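Local structure of putative Nitroreductase (Anabaena variabilis ATCC 29413, 3EO7) at residues Y397-A400 / E405-Q408; F383-G388 / E491-P496. The protein binds flavin mononucleotide and is probably an oxidoreductase of the nitroreductase family. One frame throughout, in Å; residues are numbered along the deposited sequence. Where two conformers were deposited one is given.

Interaction 1 (Y397-A400 / E405-Q408). With PGR (R-1,2-propanediol), chain S.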
ATOM      1  N   TYR A 397      15.738 -10.019 -14.199  1.00 15.46           N
ATOM      2  CA  TYR A 397      14.745 -11.022 -14.555  1.00 14.46           C
ATOM      3  C   TYR A 397      13.361 -10.426 -14.561  1.00 15.93           C
ATOM      4  O   TYR A 397      12.995  -9.658 -13.683  1.00 16.51           O
ATOM      5  CB  TYR A 397      14.752 -12.168 -13.527  1.00 15.39           C
ATOM      6  CG  TYR A 397      16.052 -12.920 -13.455  1.00 15.42           C
ATOM      7  CD1 TYR A 397      17.123 -12.409 -12.733  1.00 17.76           C
ATOM      8  CD2 TYR A 397      16.218 -14.133 -14.118  1.00 13.47           C
ATOM      9  CE1 TYR A 397      18.306 -13.075 -12.668  1.00 16.04           C
ATOM     10  CE2 TYR A 397      17.426 -14.836 -14.051  1.00 13.60           C
ATOM     11  CZ  TYR A 397      18.472 -14.288 -13.328  1.00 13.07           C
ATOM     12  OH  TYR A 397      19.666 -14.961 -13.256  1.00 15.12           O
ATOM     13  N   TYR A 398      12.585 -10.766 -15.568  1.00 16.30           N
ATOM     14  CA  TYR A 398      11.152 -10.496 -15.526  1.00 15.05           C
ATOM     15  C   TYR A 398      10.531 -11.586 -14.661  1.00 15.24           C
ATOM     16  O   TYR A 398      10.883 -12.762 -14.782  1.00 15.98           O
ATOM     17  CB  TYR A 398      10.564 -10.611 -16.922  1.00 16.21           C
ATOM     18  CG  TYR A 398       9.064 -10.531 -16.983  1.00 16.36           C
ATOM     19  CD1 TYR A 398       8.388  -9.379 -16.609  1.00 19.15           C
ATOM     20  CD2 TYR A 398       8.332 -11.594 -17.503  1.00 18.22           C
ATOM     21  CE1 TYR A 398       6.992  -9.286 -16.708  1.00 17.51           C
ATOM     22  CE2 TYR A 398       6.945 -11.505 -17.645  1.00 14.02           C
ATOM     23  CZ  TYR A 398       6.292 -10.348 -17.253  1.00 20.36           C
ATOM     24  OH  TYR A 398       4.936 -10.267 -17.416  1.00 18.65           O
ATOM     25  N   TYR A 399       9.634 -11.220 -13.750  1.00 14.82           N
ATOM     26  CA  TYR A 399       8.936 -12.215 -12.979  1.00 14.88           C
ATOM     27  C   TYR A 399       7.516 -12.351 -13.566  1.00 16.41           C
ATOM     28  O   TYR A 399       6.781 -11.359 -13.683  1.00 17.49           O
ATOM     29  CB  TYR A 399       8.874 -11.859 -11.497  1.00 14.60           C
ATOM     30  CG  TYR A 399       7.982 -12.809 -10.691  1.00 16.06           C
ATOM     31  CD1 TYR A 399       8.244 -14.184 -10.649  1.00 17.80           C
ATOM     32  CD2 TYR A 399       6.893 -12.325  -9.957  1.00 16.03           C
ATOM     33  CE1 TYR A 399       7.424 -15.061  -9.910  1.00 17.31           C
ATOM     34  CE2 TYR A 399       6.088 -13.178  -9.236  1.00 17.30           C
ATOM     35  CZ  TYR A 399       6.340 -14.551  -9.217  1.00 19.47           C
ATOM     36  OH  TYR A 399       5.537 -15.400  -8.482  1.00 16.98           O
ATOM     37  N   ALA A 400       7.201 -13.573 -13.996  1.00 16.25           N
ATOM     38  CA  ALA A 400       5.926 -13.964 -14.604  1.00 17.05           C
ATOM     39  C   ALA A 400       5.122 -14.710 -13.520  1.00 17.46           C
ATOM     40  O   ALA A 400       5.310 -15.896 -13.298  1.00 18.28           O
ATOM     41  CB  ALA A 400       6.188 -14.902 -15.824  1.00 15.98           C
ATOM     42  N   GLU A 405       7.592 -18.044 -13.191  1.00 17.43           N
ATOM     43  CA  GLU A 405       8.912 -18.105 -13.767  1.00 16.87           C
ATOM     44  C   GLU A 405       9.636 -16.777 -13.665  1.00 16.86           C
ATOM     45  O   GLU A 405       8.994 -15.724 -13.682  1.00 16.21           O
ATOM     46  CB  GLU A 405       8.821 -18.418 -15.250  1.00 18.09           C
ATOM     47  CG  GLU A 405       8.378 -19.788 -15.562  1.00 18.37           C
ATOM     48  CD  GLU A 405       8.239 -20.032 -17.051  1.00 21.43           C
ATOM     49  OE1 GLU A 405       8.244 -19.083 -17.873  1.00 20.28           O
ATOM     50  OE2 GLU A 405       8.054 -21.202 -17.381  1.00 22.13           O
ATOM     51  N   LEU A 406      10.962 -16.860 -13.566  1.00 15.19           N
ATOM     52  CA  LEU A 406      11.855 -15.738 -13.766  1.00 14.96           C
ATOM     53  C   LEU A 406      12.381 -15.932 -15.195  1.00 17.37           C
ATOM     54  O   LEU A 406      12.706 -17.046 -15.599  1.00 18.80           O
ATOM     55  CB  LEU A 406      13.033 -15.730 -12.808  1.00 15.75           C
ATOM     56  CG  LEU A 406      12.696 -15.471 -11.340  1.00 18.68           C
ATOM     57  CD1 LEU A 406      13.883 -15.775 -10.405  1.00 20.91           C
ATOM     58  CD2 LEU A 406      12.194 -14.036 -11.187  1.00 18.09           C
ATOM     59  N   ARG A 407      12.391 -14.857 -15.971  1.00 16.69           N
ATOM     60  CA  ARG A 407      12.907 -14.902 -17.355  1.00 14.48           C
ATOM     61  C   ARG A 407      14.071 -13.910 -17.397  1.00 15.92           C
ATOM     62  O   ARG A 407      13.869 -12.733 -17.114  1.00 15.19           O
ATOM     63  CB  ARG A 407      11.789 -14.565 -18.327  1.00 16.09           C
ATOM     64  CG  ARG A 407      10.615 -15.531 -18.144  1.00 17.32           C
ATOM     65  CD  ARG A 407       9.431 -15.272 -19.004  1.00 19.53           C
ATOM     66  NE  ARG A 407       8.392 -16.272 -18.742  1.00 19.93           N
ATOM     67  CZ  ARG A 407       7.104 -16.147 -19.052  1.00 21.07           C
ATOM     68  NH1 ARG A 407       6.638 -15.036 -19.589  1.00 22.11           N
ATOM     69  NH2 ARG A 407       6.265 -17.142 -18.783  1.00 22.18           N
ATOM     70  N   GLN A 408      15.287 -14.408 -17.645  1.00 15.33           N
ATOM     71  CA  GLN A 408      16.507 -13.561 -17.610  1.00 13.37           C
ATOM     72  C   GLN A 408      16.560 -12.658 -18.829  1.00 14.11           C
ATOM     73  O   GLN A 408      16.557 -13.132 -19.962  1.00 14.58           O
ATOM     74  CB  GLN A 408      17.768 -14.409 -17.561  1.00 15.21           C
ATOM     75  CG  GLN A 408      19.041 -13.642 -17.255  1.00 15.57           C
ATOM     76  CD  GLN A 408      20.240 -14.529 -17.300  1.00 16.11           C
ATOM     77  OE1 GLN A 408      20.757 -14.837 -18.382  1.00 17.77           O
ATOM     78  NE2 GLN A 408      20.720 -14.942 -16.125  1.00 15.57           N
TER
HETATM   79  C1  PGR S 717      18.762 -14.579 -22.283  1.00 16.30           C
HETATM   80  C2  PGR S 717      20.049 -13.826 -21.912  1.00 16.55           C
HETATM   81  C3  PGR S 717      19.707 -12.456 -21.309  1.00 17.05           C
HETATM   82  O1  PGR S 717      18.024 -15.021 -21.144  1.00 16.51           O
HETATM   83  O2  PGR S 717      20.954 -14.563 -21.075  1.00 18.25           O
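The methyl of Ala-400 sits over one face of the Arg-407 guanidinium, with CB 3.6 Å from CZ. At its edge, in plane, is Glu-405 CD: OE1 takes both Arg-407 NE, nearly along its C-O axis, and NH2, from above the carboxylate plane, each at 2.9 Å, a side-on salt bridge within one strand that fixes the guanidinium's rotation. The Tyr-398 ring runs alongside Arg-407, its plane turned 45° from the guanidinium and NH1 near its edge. Tyr-398 OH bonds to Glu-381 and Tyr-303 N.

On the opposite face of the sheet, beside Leu-406, Gln-408, with CG anti to the backbone N (chi1 -169°) and the chain extended beyond it, lays CG off-centre against the Tyr-397 ring, 4.2 Å from the centroid. Its NE2 reaches Tyr-397 OH at 3.1 Å, nearly in the amide plane; that hydroxyl also bonds to Glu-393 O. A leucine in place of Tyr-397 would probably leave Gln-408 NE2 without one of its partners and its CG without a ring to lie against. Gln-408 OE1 and O each accept a bond from one propanediol, probably from the crystallisation liquor.

This is an antiparallel beta hairpin: Tyr-398 with Arg-407 and Ala-400 with Glu-405 form the hydrogen-bonded pairs. Strand 381-390 flanks it beyond 395-400 and strand 310-312 beyond 405-411, while helix 347-358 covers the face of Tyr-399 and Leu-406.

Interaction 2 (F383-G388 / E491-P496)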
ATOM      1  N   PHE A 383       9.836  -6.779 -12.161  1.00 15.86           N
ATOM      2  CA  PHE A 383      11.207  -7.093 -12.632  1.00 14.88           C
ATOM      3  C   PHE A 383      12.091  -7.168 -11.420  1.00 16.25           C
ATOM      4  O   PHE A 383      11.906  -6.401 -10.463  1.00 17.55           O
ATOM      5  CB  PHE A 383      11.748  -6.051 -13.617  1.00 16.23           C
ATOM      6  CG  PHE A 383      10.958  -5.996 -14.898  1.00 14.45           C
ATOM      7  CD1 PHE A 383       9.745  -5.300 -14.961  1.00 15.29           C
ATOM      8  CD2 PHE A 383      11.395  -6.695 -16.026  1.00 13.48           C
ATOM      9  CE1 PHE A 383       8.994  -5.278 -16.152  1.00 17.24           C
ATOM     10  CE2 PHE A 383      10.640  -6.663 -17.214  1.00 15.74           C
ATOM     11  CZ  PHE A 383       9.436  -5.957 -17.247  1.00 16.10           C
ATOM     12  N   ILE A 384      13.033  -8.105 -11.434  1.00 15.34           N
ATOM     13  CA  ILE A 384      13.902  -8.284 -10.298  1.00 15.79           C
ATOM     14  C   ILE A 384      15.358  -8.184 -10.692  1.00 16.39           C
ATOM     15  O   ILE A 384      15.830  -8.927 -11.562  1.00 15.44           O
ATOM     16  CB  ILE A 384      13.658  -9.662  -9.598  1.00 14.95           C
ATOM     17  CG1 ILE A 384      12.143  -9.877  -9.388  1.00 17.00           C
ATOM     18  CG2 ILE A 384      14.432  -9.749  -8.299  1.00 17.45           C
ATOM     19  CD1 ILE A 384      11.772 -11.111  -8.532  1.00 16.67           C
ATOM     20  N   ALA A 385      16.068  -7.255 -10.069  1.00 14.59           N
ATOM     21  CA  ALA A 385      17.516  -7.194 -10.221  1.00 15.56           C
ATOM     22  C   ALA A 385      18.094  -8.104  -9.135  1.00 17.77           C
ATOM     23  O   ALA A 385      17.891  -7.879  -7.936  1.00 19.38           O
ATOM     24  CB  ALA A 385      18.048  -5.762 -10.076  1.00 13.42           C
ATOM     25  N   VAL A 386      18.830  -9.126  -9.554  1.00 16.40           N
ATOM     26  CA  VAL A 386      19.436 -10.083  -8.638  1.00 15.38           C
ATOM     27  C   VAL A 386      20.936  -9.858  -8.598  1.00 14.95           C
ATOM     28  O   VAL A 386      21.593  -9.916  -9.641  1.00 16.28           O
ATOM     29  CB  VAL A 386      19.121 -11.533  -9.115  1.00 17.10           C
ATOM     30  CG1 VAL A 386      19.887 -12.565  -8.328  1.00 16.11           C
ATOM     31  CG2 VAL A 386      17.564 -11.785  -9.102  1.00 17.03           C
ATOM     32  N   CYS A 387      21.478  -9.581  -7.410  1.00 15.04           N
ATOM     33  CA  CYS A 387      22.907  -9.403  -7.239  1.00 16.59           C
ATOM     34  C   CYS A 387      23.539 -10.450  -6.366  1.00 16.53           C
ATOM     35  O   CYS A 387      24.718 -10.726  -6.530  1.00 17.13           O
ATOM     36  CB  CYS A 387      23.216  -8.042  -6.634  1.00 16.99           C
ATOM     37  SG  CYS A 387      22.665  -6.708  -7.730  1.00 21.27           S
ATOM     38  N   GLY A 388      22.775 -11.008  -5.435  1.00 17.81           N
ATOM     39  CA  GLY A 388      23.285 -12.004  -4.504  1.00 16.74           C
ATOM     40  C   GLY A 388      22.273 -13.023  -4.062  1.00 14.64           C
ATOM     41  O   GLY A 388      21.858 -13.024  -2.919  1.00 18.24           O
ATOM     42  N   GLU A 491      16.948   1.724 -18.793  0.50 26.83           N
ATOM     43  CA  GLU A 491      18.189   1.756 -19.553  0.50 29.75           C
ATOM     44  C   GLU A 491      19.207   0.733 -19.030  0.50 28.87           C
ATOM     45  O   GLU A 491      19.784  -0.037 -19.777  0.50 29.27           O
ATOM     46  CB  GLU A 491      18.774   3.185 -19.459  0.50 30.16           C
ATOM     47  CG  GLU A 491      17.901   4.311 -20.116  0.50 32.83           C
ATOM     48  CD  GLU A 491      18.464   5.746 -19.951  0.50 29.89           C
ATOM     49  OE1 GLU A 491      19.487   5.936 -19.265  0.50 22.73           O
ATOM     50  OE2 GLU A 491      17.850   6.704 -20.491  0.50 30.96           O
ATOM     51  N   VAL A 492      19.399   0.745 -17.718  1.00 29.32           N
ATOM     52  CA  VAL A 492      20.329  -0.151 -17.016  1.00 24.28           C
ATOM     53  C   VAL A 492      19.846  -1.619 -16.979  1.00 23.42           C
ATOM     54  O   VAL A 492      20.546  -2.557 -17.351  1.00 20.81           O
ATOM     55  CB  VAL A 492      20.515   0.355 -15.562  1.00 25.41           C
ATOM     56  CG1 VAL A 492      21.262  -0.667 -14.704  1.00 24.10           C
ATOM     57  CG2 VAL A 492      21.215   1.704 -15.556  1.00 23.97           C
ATOM     58  N   LEU A 493      18.617  -1.814 -16.546  1.00 20.36           N
ATOM     59  CA  LEU A 493      18.093  -3.143 -16.274  1.00 19.64           C
ATOM     60  C   LEU A 493      17.438  -3.865 -17.439  1.00 17.97           C
ATOM     61  O   LEU A 493      17.139  -5.036 -17.354  1.00 20.03           O
ATOM     62  CB  LEU A 493      17.136  -3.030 -15.065  1.00 18.56           C
ATOM     63  CG  LEU A 493      17.799  -2.598 -13.739  1.00 20.20           C
ATOM     64  CD1 LEU A 493      16.751  -2.602 -12.618  1.00 21.34           C
ATOM     65  CD2 LEU A 493      19.010  -3.514 -13.309  1.00 21.16           C
ATOM     66  N   GLY A 494      17.172  -3.162 -18.528  1.00 21.93           N
ATOM     67  CA  GLY A 494      16.502  -3.777 -19.681  1.00 21.45           C
ATOM     68  C   GLY A 494      14.992  -3.839 -19.556  1.00 20.95           C
ATOM     69  O   GLY A 494      14.289  -4.606 -20.247  1.00 21.03           O
ATOM     70  N   ILE A 495      14.451  -3.055 -18.652  1.00 19.72           N
ATOM     71  CA  ILE A 495      13.005  -3.012 -18.514  1.00 16.95           C
ATOM     72  C   ILE A 495      12.435  -2.299 -19.735  1.00 16.50           C
ATOM     73  O   ILE A 495      12.931  -1.220 -20.108  1.00 17.35           O
ATOM     74  CB  ILE A 495      12.593  -2.279 -17.204  1.00 18.28           C
ATOM     75  CG1 ILE A 495      13.169  -2.991 -15.972  1.00 18.85           C
ATOM     76  CG2 ILE A 495      11.063  -2.169 -17.129  1.00 16.55           C
ATOM     77  CD1 ILE A 495      12.792  -2.326 -14.622  1.00 18.57           C
ATOM     78  N   PRO A 496      11.441  -2.910 -20.413  1.00 18.21           N
ATOM     79  CA  PRO A 496      10.832  -2.311 -21.595  1.00 19.88           C
ATOM     80  C   PRO A 496      10.506  -0.833 -21.378  1.00 20.94           C
ATOM     81  O   PRO A 496       9.990  -0.439 -20.318  1.00 19.59           O
ATOM     82  CB  PRO A 496       9.585  -3.169 -21.823  1.00 22.45           C
ATOM     83  CG  PRO A 496       9.990  -4.542 -21.288  1.00 21.22           C
ATOM     84  CD  PRO A 496      10.865  -4.234 -20.100  1.00 18.30           C
TER
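Phe-383 and Ile-495 meet through matching first torsions. In Phe-383, whose CB points toward segment 491-496, the ring is anti to the carbonyl carbon (chi1 -64°), which lays it alongside Ile-495 and Pro-496; in Ile-495 the same choice for CG1 (chi1 -60°) places CG2 anti to the backbone N, and both branches touch the phenylalanine. CG2 stands over one face of the Phe-383 ring, 4.0 Å from the centroid and 18° off the normal, a CH-pi contact displaced toward the CE1 side of the rim. The other branch runs back along the base of the ring, where Ile-495 CG1 lies 3.9 Å from Phe-383 CG and Ile-495 CD1 reaches Phe-383 CB. Pro-496 continues the cover at the far end: its CD comes to 3.6 Å from Phe-383 CZ, approaching the ring obliquely.

The contact lies in the C-terminal nitroreductase-family region, where the end of helix 486-493 and the loop after it pack against the mixed beta sheet. Gly-494, with positive phi, is the first residue to leave the helix; a CB at these backbone angles would collide with the carbonyl oxygen of Leu-493, reason enough for a glycine. Just before this turn, Leu-493 uses CD2 to touch Ala-385 CB at 4.1 Å, a lighter contact two residues along the strand from Phe-383. Strand 433-439 pairs with 381-390 and supplies Phe-436, which touches both Ala-385 and Leu-493. Asn-490, on the helix, hydrogen-bonds through ND2 to Ile-495 O, tying the chain beyond the turn back to it.

Both contacts are largely buried and involve the same mixed sheet, but they hold different elements. Interaction 1 joins neighbouring strands through backbone bonds and polar side chains, with partly exposed Glu-405 and Gln-408 at its margin; interaction 2 brings a helix end and loop, distant in sequence, onto the sheet by apolar contact, with no hydrogen bond between its segments. They meet where strand 381-390 lies beside 395-400: Tyr-397 O is 2.7 Å from Ile-384 N, a probable hydrogen bond, and the Tyr-398 and Phe-383 rings touch at CD1 and CE2, 3.6 Å apart. Phe-383 thus packs against both the hairpin and the loop after the helix.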